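Local structure of penicillin binding protein 2X (Streptococcus thermophilus, 5U47) at residues R343-A348 with P480-L485; S352-V357 with T503-T508; Y317-G322 with I330-I335. The protein probably cross-links glycan strands of septal peptidoglycan as a divisome transpeptidase, an activity that beta-lactams are expected to block by acylation. The protein carries 1 engineered substitution. All coordinates share one frame; numbering follows the deposited sequence.

Interaction 1 of 3, residues R343-A348 with P480-L485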
loop_
_atom_site.group_PDB
_atom_site.type_symbol
_atom_site.label_atom_id
_atom_site.label_comp_id
_atom_site.label_asym_id
_atom_site.label_seq_id
_atom_site.Cartn_x
_atom_site.Cartn_y
_atom_site.Cartn_z
ATOM N N ARG A 343 20.143 16.208 33.885
ATOM C CA ARG A 343 19.399 15.587 34.983
ATOM C C ARG A 343 19.610 14.068 35.037
ATOM O O ARG A 343 19.922 13.428 34.023
ATOM C CB ARG A 343 17.906 15.936 34.867
ATOM C CG ARG A 343 16.972 15.231 35.854
ATOM C CD ARG A 343 15.557 15.799 35.824
ATOM N NE ARG A 343 15.036 15.956 34.460
ATOM C CZ ARG A 343 13.799 16.354 34.161
ATOM N NH1 ARG A 343 12.907 16.599 35.119
ATOM N NH2 ARG A 343 13.443 16.478 32.885
ATOM N N THR A 344 19.446 13.518 36.238
ATOM C CA THR A 344 19.580 12.092 36.482
ATOM C C THR A 344 18.205 11.463 36.309
ATOM O O THR A 344 17.221 11.950 36.866
ATOM C CB THR A 344 20.138 11.815 37.890
ATOM O OG1 THR A 344 21.405 12.459 38.022
ATOM C CG2 THR A 344 20.316 10.321 38.135
ATOM N N MET A 345 18.143 10.394 35.516
ATOM C CA MET A 345 16.892 9.707 35.225
ATOM C C MET A 345 17.000 8.206 35.236
ATOM O O MET A 345 18.050 7.633 34.992
ATOM C CB MET A 345 16.421 10.054 33.811
ATOM C CG MET A 345 15.850 11.436 33.620
ATOM S SD MET A 345 15.487 11.709 31.875
ATOM C CE MET A 345 17.144 11.893 31.215
ATOM N N SER A 346 15.857 7.592 35.490
ATOM C CA SER A 346 15.669 6.156 35.376
ATOM C C SER A 346 15.706 5.862 33.862
ATOM O O SER A 346 15.483 6.774 33.070
ATOM C CB SER A 346 14.287 5.830 35.943
ATOM O OG SER A 346 13.914 4.502 35.762
ATOM N N PHE A 347 16.007 4.632 33.440
ATOM C CA PHE A 347 15.980 4.325 31.998
ATOM C C PHE A 347 14.555 4.374 31.459
ATOM O O PHE A 347 14.338 4.731 30.293
ATOM C CB PHE A 347 16.645 2.986 31.661
ATOM C CG PHE A 347 18.147 3.049 31.657
ATOM C CD1 PHE A 347 18.825 3.556 30.553
ATOM C CD2 PHE A 347 18.881 2.616 32.747
ATOM C CE1 PHE A 347 20.209 3.624 30.534
ATOM C CE2 PHE A 347 20.271 2.686 32.739
ATOM C CZ PHE A 347 20.935 3.193 31.631
ATOM N N ALA A 348 13.589 4.026 32.312
ATOM C CA ALA A 348 12.171 4.068 31.919
ATOM C C ALA A 348 11.772 5.520 31.671
ATOM O O ALA A 348 11.053 5.832 30.705
ATOM C CB ALA A 348 11.302 3.454 33.004
ATOM N N PRO A 480 3.577 12.995 34.007
ATOM C CA PRO A 480 3.541 14.459 33.963
ATOM C C PRO A 480 4.890 15.153 34.015
ATOM O O PRO A 480 4.988 16.315 33.638
ATOM C CB PRO A 480 2.705 14.836 35.209
ATOM C CG PRO A 480 1.970 13.586 35.552
ATOM C CD PRO A 480 2.945 12.497 35.236
ATOM N N GLU A 481 5.919 14.454 34.469
ATOM C CA GLU A 481 7.226 15.063 34.568
ATOM C C GLU A 481 8.080 14.765 33.335
ATOM O O GLU A 481 8.690 15.674 32.763
ATOM C CB GLU A 481 7.920 14.558 35.833
ATOM C CG GLU A 481 9.236 15.248 36.169
ATOM C CD GLU A 481 9.088 16.733 36.459
ATOM O OE1 GLU A 481 8.028 17.166 36.976
ATOM O OE2 GLU A 481 10.054 17.469 36.183
ATOM N N PHE A 482 8.091 13.500 32.920
ATOM C CA PHE A 482 8.970 13.043 31.846
ATOM C C PHE A 482 8.351 12.738 30.502
ATOM O O PHE A 482 9.057 12.802 29.512
ATOM C CB PHE A 482 9.753 11.801 32.319
ATOM C CG PHE A 482 10.635 12.075 33.504
ATOM C CD1 PHE A 482 11.866 12.695 33.333
ATOM C CD2 PHE A 482 10.229 11.738 34.791
ATOM C CE1 PHE A 482 12.679 12.978 34.418
ATOM C CE2 PHE A 482 11.044 12.020 35.888
ATOM C CZ PHE A 482 12.270 12.635 35.697
ATOM N N GLY A 483 7.057 12.429 30.455
ATOM C CA GLY A 483 6.412 12.040 29.199
ATOM C C GLY A 483 6.359 13.131 28.147
ATOM O O GLY A 483 5.789 14.197 28.381
ATOM N N THR A 484 6.939 12.858 26.980
ATOM C CA THR A 484 6.953 13.821 25.883
ATOM C C THR A 484 5.580 14.009 25.258
ATOM O O THR A 484 5.363 14.975 24.538
ATOM C CB THR A 484 7.920 13.393 24.770
ATOM O OG1 THR A 484 7.592 12.061 24.344
ATOM C CG2 THR A 484 9.347 13.440 25.277
ATOM N N LEU A 485 4.663 13.085 25.528
ATOM C CA LEU A 485 3.311 13.168 24.990
ATOM C C LEU A 485 2.243 13.400 26.059
ATOM O O LEU A 485 1.074 13.054 25.859
ATOM C CB LEU A 485 2.999 11.946 24.102
ATOM C CG LEU A 485 3.804 11.880 22.799
ATOM C CD1 LEU A 485 3.453 10.632 22.015
ATOM C CD2 LEU A 485 3.579 13.118 21.935
#
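The R343 guanidinium meets F482 with one face and E481 with its edge. Atom CE1 of F482 stands over the centre of the group, 3.6 Å from R343 CZ, while E481 OE2 lies in its plane, 3.2 Å from R343 NH1. Ring and guanidinium planes are turned 43° apart, so the two groups meet obliquely and do not stack flat. The ring carries E481 CG over one face, toward its rim. NH1 and OE2 form a salt bridge with a weak, bent hydrogen bond (133°), the carboxylate standing nearly perpendicular to the guanidinium. The long R343 chain runs out extended and folds once, at chi3 (47°), which sets the guanidinium with one face against F482 CE1. From the strand beside it, M345 slides past the ring in the opposite direction: M345 CG approaches F482 CE1 to 3.6 Å, and M345 SD sits obliquely, 4.9 Å from the centroid of the F482 ring. On the loop side, D479 OD1 accepts from the backbone N of both E481 and F482. A Met-aromatic contact with an arginine–glutamate salt bridge beside it thus joins strand 344-346 of the transpeptidase domain to the loop that follows helix 463-478.

Interaction 2 of 3, residues S352-V357 with T503-T508. Engineered in segment 503-508: T503 (natural residue Ala).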
loop_
_atom_site.group_PDB
_atom_site.type_symbol
_atom_site.label_atom_id
_atom_site.label_comp_id
_atom_site.label_asym_id
_atom_site.label_seq_id
_atom_site.Cartn_x
_atom_site.Cartn_y
_atom_site.Cartn_z
ATOM N N SER A 352 10.572 7.605 28.378
ATOM C CA SER A 352 9.404 8.484 28.354
ATOM C C SER A 352 9.772 9.868 27.832
ATOM O O SER A 352 9.019 10.476 27.072
ATOM C CB SER A 352 8.765 8.576 29.747
ATOM O OG SER A 352 8.194 7.329 30.121
ATOM N N TYR A 353 10.962 10.310 28.231
ATOM C CA TYR A 353 11.520 11.608 27.901
ATOM C C TYR A 353 12.143 11.674 26.515
ATOM O O TYR A 353 12.516 12.749 26.048
ATOM C CB TYR A 353 12.589 11.916 28.974
ATOM C CG TYR A 353 13.147 13.310 29.019
ATOM C CD1 TYR A 353 12.412 14.343 29.588
ATOM C CD2 TYR A 353 14.446 13.590 28.569
ATOM C CE1 TYR A 353 12.920 15.626 29.669
ATOM C CE2 TYR A 353 14.975 14.881 28.654
ATOM C CZ TYR A 353 14.198 15.891 29.202
ATOM O OH TYR A 353 14.680 17.178 29.311
ATOM N N SER A 354 12.244 10.522 25.861
ATOM C CA SER A 354 12.880 10.397 24.556
ATOM C C SER A 354 14.344 10.880 24.629
ATOM O O SER A 354 14.802 11.659 23.799
ATOM C CB SER A 354 12.094 11.122 23.478
ATOM O OG SER A 354 12.410 10.583 22.194
ATOM N N SER A 355 15.065 10.371 25.622
ATOM C CA SER A 355 16.476 10.681 25.805
ATOM C C SER A 355 17.362 9.874 24.858
ATOM O O SER A 355 17.455 8.657 24.992
ATOM C CB SER A 355 16.893 10.388 27.251
ATOM O OG SER A 355 18.300 10.527 27.432
ATOM N N ASN A 356 18.000 10.555 23.903
ATOM C CA ASN A 356 18.956 9.913 22.985
ATOM C C ASN A 356 20.137 9.291 23.740
ATOM O O ASN A 356 20.650 8.236 23.349
ATOM C CB ASN A 356 19.532 10.914 21.983
ATOM C CG ASN A 356 18.553 11.326 20.921
ATOM O OD1 ASN A 356 17.479 10.741 20.755
ATOM N ND2 ASN A 356 18.935 12.327 20.164
ATOM N N VAL A 357 20.573 9.958 24.805
ATOM C CA VAL A 357 21.691 9.485 25.626
ATOM C C VAL A 357 21.341 8.162 26.304
ATOM O O VAL A 357 22.117 7.198 26.248
ATOM C CB VAL A 357 22.087 10.536 26.688
ATOM C CG1 VAL A 357 23.114 9.978 27.653
ATOM C CG2 VAL A 357 22.609 11.810 26.022
ATOM N N THR A 503 -0.722 3.102 24.221
ATOM C CA THR A 503 0.711 2.857 24.071
ATOM C C THR A 503 1.208 3.809 22.982
ATOM O O THR A 503 0.808 3.696 21.812
ATOM C CB THR A 503 0.900 1.364 23.714
ATOM O OG1 THR A 503 0.899 0.617 24.937
ATOM C CG2 THR A 503 2.181 1.074 22.931
ATOM N N VAL A 504 2.059 4.766 23.353
ATOM C CA VAL A 504 2.523 5.736 22.381
ATOM C C VAL A 504 4.021 6.001 22.441
ATOM O O VAL A 504 4.661 5.777 23.466
ATOM C CB VAL A 504 1.791 7.069 22.594
ATOM C CG1 VAL A 504 0.283 6.877 22.456
ATOM C CG2 VAL A 504 2.108 7.637 23.983
ATOM N N LYS A 505 4.568 6.473 21.323
ATOM C CA LYS A 505 5.953 6.948 21.262
ATOM C C LYS A 505 6.031 7.997 20.183
ATOM O O LYS A 505 5.609 7.773 19.047
ATOM C CB LYS A 505 6.966 5.841 20.981
ATOM C CG LYS A 505 8.431 6.332 21.025
ATOM C CD LYS A 505 8.855 6.814 22.420
ATOM C CE LYS A 505 10.254 7.401 22.432
ATOM N NZ LYS A 505 10.288 8.814 21.957
ATOM N N SER A 506 6.591 9.134 20.535
ATOM C CA SER A 506 6.746 10.228 19.625
ATOM C C SER A 506 8.109 10.160 19.039
ATOM O O SER A 506 9.019 9.504 19.570
ATOM C CB SER A 506 6.664 11.567 20.389
ATOM O OG SER A 506 7.664 11.613 21.406
ATOM N N GLY A 507 8.282 10.924 17.985
ATOM C CA GLY A 507 9.560 11.040 17.382
ATOM C C GLY A 507 9.810 12.375 16.720
ATOM O O GLY A 507 8.894 13.075 16.259
ATOM N N THR A 508 11.080 12.744 16.724
ATOM C CA THR A 508 11.572 13.903 16.023
ATOM C C THR A 508 12.756 13.287 15.317
ATOM O O THR A 508 13.378 12.343 15.848
ATOM C CB THR A 508 12.040 15.040 16.950
ATOM O OG1 THR A 508 13.084 14.568 17.810
ATOM C CG2 THR A 508 10.883 15.558 17.792
HETATM O O HOH W 1 9.048 9.590 24.489
HETATM O O HOH W 2 12.269 12.564 20.158
#
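S354 and K505 face each other across what is, by sequence and geometry, consistent with the active-site cleft of a penicillin-binding protein: S354-S355-N356 fits the SxN motif and K505-S506-G507 the KSG motif, with S295 and K298 of an SxxK pattern close by. The two side chains meet end to end, K505 NZ donating to S354 OG over 2.8 Å. S354 leaves helix 347-352 in a Schellman motif. It has a positive phi, its CB points toward strand 503-510, and its hydroxyl, anti to the backbone N (chi1 -158°), reaches out to the lysine. S354 OG also bonds to K298 NZ and to a water 2.8 Å away, so the hydroxyl sits between two lysines; that water lies within bonding distance of T508 OG1 as well. N356 OD1 takes a further bond from K298 NZ, so K298 joins the first and third residues of the SxN motif. S355, directly after S354, has its OG bonded to Y317 OH and caps a backbone N at the start of helix 356-366. S506 turns its hydroxyl to another neighbour, T484 OG1. K505 needs two bends to arrive: the chain leaves the strand, kinks at chi2 (65°), runs straight through chi3 and kinks again at chi4 (81°). The chi4 bend turns NZ toward the C-terminal direction of its strand, where K505 NZ donates to S506 O at 2.8 Å. Together with the S354 bond and a water 2.9 Å from K505 NZ, this makes three bonds that fix the position of the amine; the water in turn donates to S352 O at 2.7 Å.

Interaction 3 of 3, residues Y317-G322 with I330-I335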
loop_
_atom_site.group_PDB
_atom_site.type_symbol
_atom_site.label_atom_id
_atom_site.label_comp_id
_atom_site.label_asym_id
_atom_site.label_seq_id
_atom_site.Cartn_x
_atom_site.Cartn_y
_atom_site.Cartn_z
ATOM N N TYR A 317 21.077 7.256 35.137
ATOM C CA TYR A 317 22.184 7.807 34.365
ATOM C C TYR A 317 21.993 9.315 34.273
ATOM O O TYR A 317 20.922 9.830 34.602
ATOM C CB TYR A 317 22.221 7.190 32.952
ATOM C CG TYR A 317 21.073 7.641 32.069
ATOM C CD1 TYR A 317 19.841 7.003 32.111
ATOM C CD2 TYR A 317 21.223 8.723 31.205
ATOM C CE1 TYR A 317 18.793 7.426 31.319
ATOM C CE2 TYR A 317 20.179 9.152 30.405
ATOM C CZ TYR A 317 18.969 8.510 30.471
ATOM O OH TYR A 317 17.929 8.943 29.673
ATOM N N SER A 318 23.023 10.016 33.814
ATOM C CA SER A 318 22.951 11.456 33.637
ATOM C C SER A 318 23.108 11.807 32.157
ATOM O O SER A 318 23.954 11.246 31.468
ATOM C CB SER A 318 24.047 12.150 34.443
ATOM O OG SER A 318 23.955 13.547 34.263
ATOM N N ASN A 319 22.293 12.747 31.678
ATOM C CA ASN A 319 22.388 13.218 30.296
ATOM C C ASN A 319 23.135 14.555 30.230
ATOM O O ASN A 319 23.189 15.180 29.169
ATOM C CB ASN A 319 20.987 13.375 29.684
ATOM C CG ASN A 319 20.152 14.448 30.372
ATOM O OD1 ASN A 319 20.572 15.047 31.369
ATOM N ND2 ASN A 319 18.959 14.698 29.838
ATOM N N ALA A 320 23.734 14.961 31.354
ATOM C CA ALA A 320 24.377 16.270 31.467
ATOM C C ALA A 320 25.551 16.520 30.532
ATOM O O ALA A 320 25.752 17.654 30.084
ATOM C CB ALA A 320 24.812 16.509 32.912
ATOM N N ASN A 321 26.333 15.482 30.253
ATOM C CA ASN A 321 27.501 15.618 29.383
ATOM C C ASN A 321 27.308 14.937 28.045
ATOM O O ASN A 321 28.230 14.899 27.228
ATOM C CB ASN A 321 28.734 15.040 30.084
ATOM C CG ASN A 321 29.139 15.840 31.306
ATOM O OD1 ASN A 321 29.484 15.275 32.338
ATOM N ND2 ASN A 321 29.086 17.159 31.198
ATOM N N GLY A 322 26.104 14.427 27.804
ATOM C CA GLY A 322 25.846 13.690 26.585
ATOM C C GLY A 322 26.651 12.410 26.598
ATOM O O GLY A 322 27.064 11.935 27.657
ATOM N N ILE A 330 26.641 12.968 21.173
ATOM C CA ILE A 330 25.195 12.737 21.243
ATOM C C ILE A 330 24.636 13.426 22.489
ATOM O O ILE A 330 25.155 13.256 23.582
ATOM C CB ILE A 330 24.871 11.226 21.255
ATOM C CG1 ILE A 330 25.302 10.597 19.924
ATOM C CG2 ILE A 330 23.383 10.988 21.521
ATOM C CD1 ILE A 330 25.219 9.082 19.869
ATOM N N ASN A 331 23.566 14.193 22.308
ATOM C CA ASN A 331 22.931 14.932 23.396
ATOM C C ASN A 331 21.411 14.827 23.347
ATOM O O ASN A 331 20.831 14.500 22.312
ATOM C CB ASN A 331 23.352 16.398 23.316
ATOM C CG ASN A 331 24.801 16.613 23.708
ATOM O OD1 ASN A 331 25.173 16.502 24.882
ATOM N ND2 ASN A 331 25.624 16.964 22.733
ATOM N N ASP A 332 20.767 15.099 24.480
ATOM C CA ASP A 332 19.305 15.075 24.554
ATOM C C ASP A 332 18.701 16.377 24.027
ATOM O O ASP A 332 19.368 17.416 23.976
ATOM C CB ASP A 332 18.829 14.760 25.977
ATOM C CG ASP A 332 19.041 13.289 26.353
ATOM O OD1 ASP A 332 19.460 12.500 25.477
ATOM O OD2 ASP A 332 18.766 12.912 27.513
ATOM N N TRP A 333 17.432 16.304 23.631
ATOM C CA TRP A 333 16.723 17.455 23.054
ATOM C C TRP A 333 16.707 18.694 23.954
ATOM O O TRP A 333 16.908 19.808 23.481
ATOM C CB TRP A 333 15.282 17.070 22.632
ATOM C CG TRP A 333 14.379 16.590 23.747
ATOM C CD1 TRP A 333 14.154 15.293 24.121
ATOM C CD2 TRP A 333 13.561 17.399 24.612
ATOM N NE1 TRP A 333 13.262 15.246 25.167
ATOM C CE2 TRP A 333 12.880 16.521 25.486
ATOM C CE3 TRP A 333 13.338 18.776 24.730
ATOM C CZ2 TRP A 333 11.994 16.978 26.469
ATOM C CZ3 TRP A 333 12.457 19.233 25.712
ATOM C CH2 TRP A 333 11.800 18.331 26.570
ATOM N N SER A 334 16.485 18.495 25.246
ATOM C CA SER A 334 16.420 19.605 26.185
ATOM C C SER A 334 17.782 20.298 26.369
ATOM O O SER A 334 17.834 21.503 26.619
ATOM C CB SER A 334 15.877 19.118 27.521
ATOM O OG SER A 334 16.656 18.046 28.007
ATOM N N ILE A 335 18.868 19.532 26.245
ATOM C CA ILE A 335 20.230 20.076 26.335
ATOM C C ILE A 335 20.542 20.890 25.078
ATOM O O ILE A 335 21.099 21.980 25.167
ATOM C CB ILE A 335 21.292 18.962 26.567
ATOM C CG1 ILE A 335 21.379 18.599 28.060
ATOM C CG2 ILE A 335 22.683 19.406 26.112
ATOM C CD1 ILE A 335 20.096 18.078 28.668
HETATM O O HOH W 3 22.557 15.609 26.542
#
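N319 ND2 donates to D332 OD2 in a nearly straight bond (2.9 Å from N319 ND2 to D332 OD2, N-H...O 158°): it leaves in the amide plane and meets the oxygen on its anti side, somewhat out of the carboxylate plane. S355 OG also approaches D332 OD2, but so closely that the geometry of that pair is doubtful. Amide and carboxylate are turned 69° against each other, the side chains crossing at about a right angle. N319 CG stands between its own backbone N and carbonyl carbon (chi1 64°), which points the amide across the gap. Both ends of that amide are engaged, since N319 OD1 accepts from the backbone N of R343. The other carboxylate oxygen, D332 OD1, accepts from V357 N in the first turn of helix 356-366. Alongside, the methyl I335 CD1 packs 3.8 Å from N319 ND2. One water donates to N319 O and to N331 OD1 and accepts from D332 N at 2.8 Å, tying three residues of the two segments. G322 closes the turn with a positive phi. G322 CA lies 3.1 Å from I330 O and 3.4 Å from N331 OD1, so the turn is tight here. S318 OG accepts from A320 N as strand 316-318 ends, an ST turn. Backbone bonding of I330 with I323 begins the small hairpin of strands 323-325 and 328-330, so the contact seals the base of a beta-hairpin in the transpeptidase domain, next to its probable SxN motif.

Overall arrangement
From the N terminus, interaction 3 closes first: the chain leaves strand 316-318, makes the hairpin 323-330 and returns at 330-335. Only then do interactions 1 and 2 open, at 343-348 and 352-357; their partners follow in the same order at 480-485 and 503-508, so their loops cross. Strand 344-346 pairs antiparallel with strand 316-318, joining interaction 1 to interaction 3. T484 bonds S506 and S352, linking interaction 1 to interaction 2, while V357 N with D332 and W333 NE1 with Y353 O connect interactions 2 and 3. Together they tie the hairpin, helices 347-352 and 356-366, the loop after helix 463-478 and strand 503-510, one edge of the five-stranded sheet.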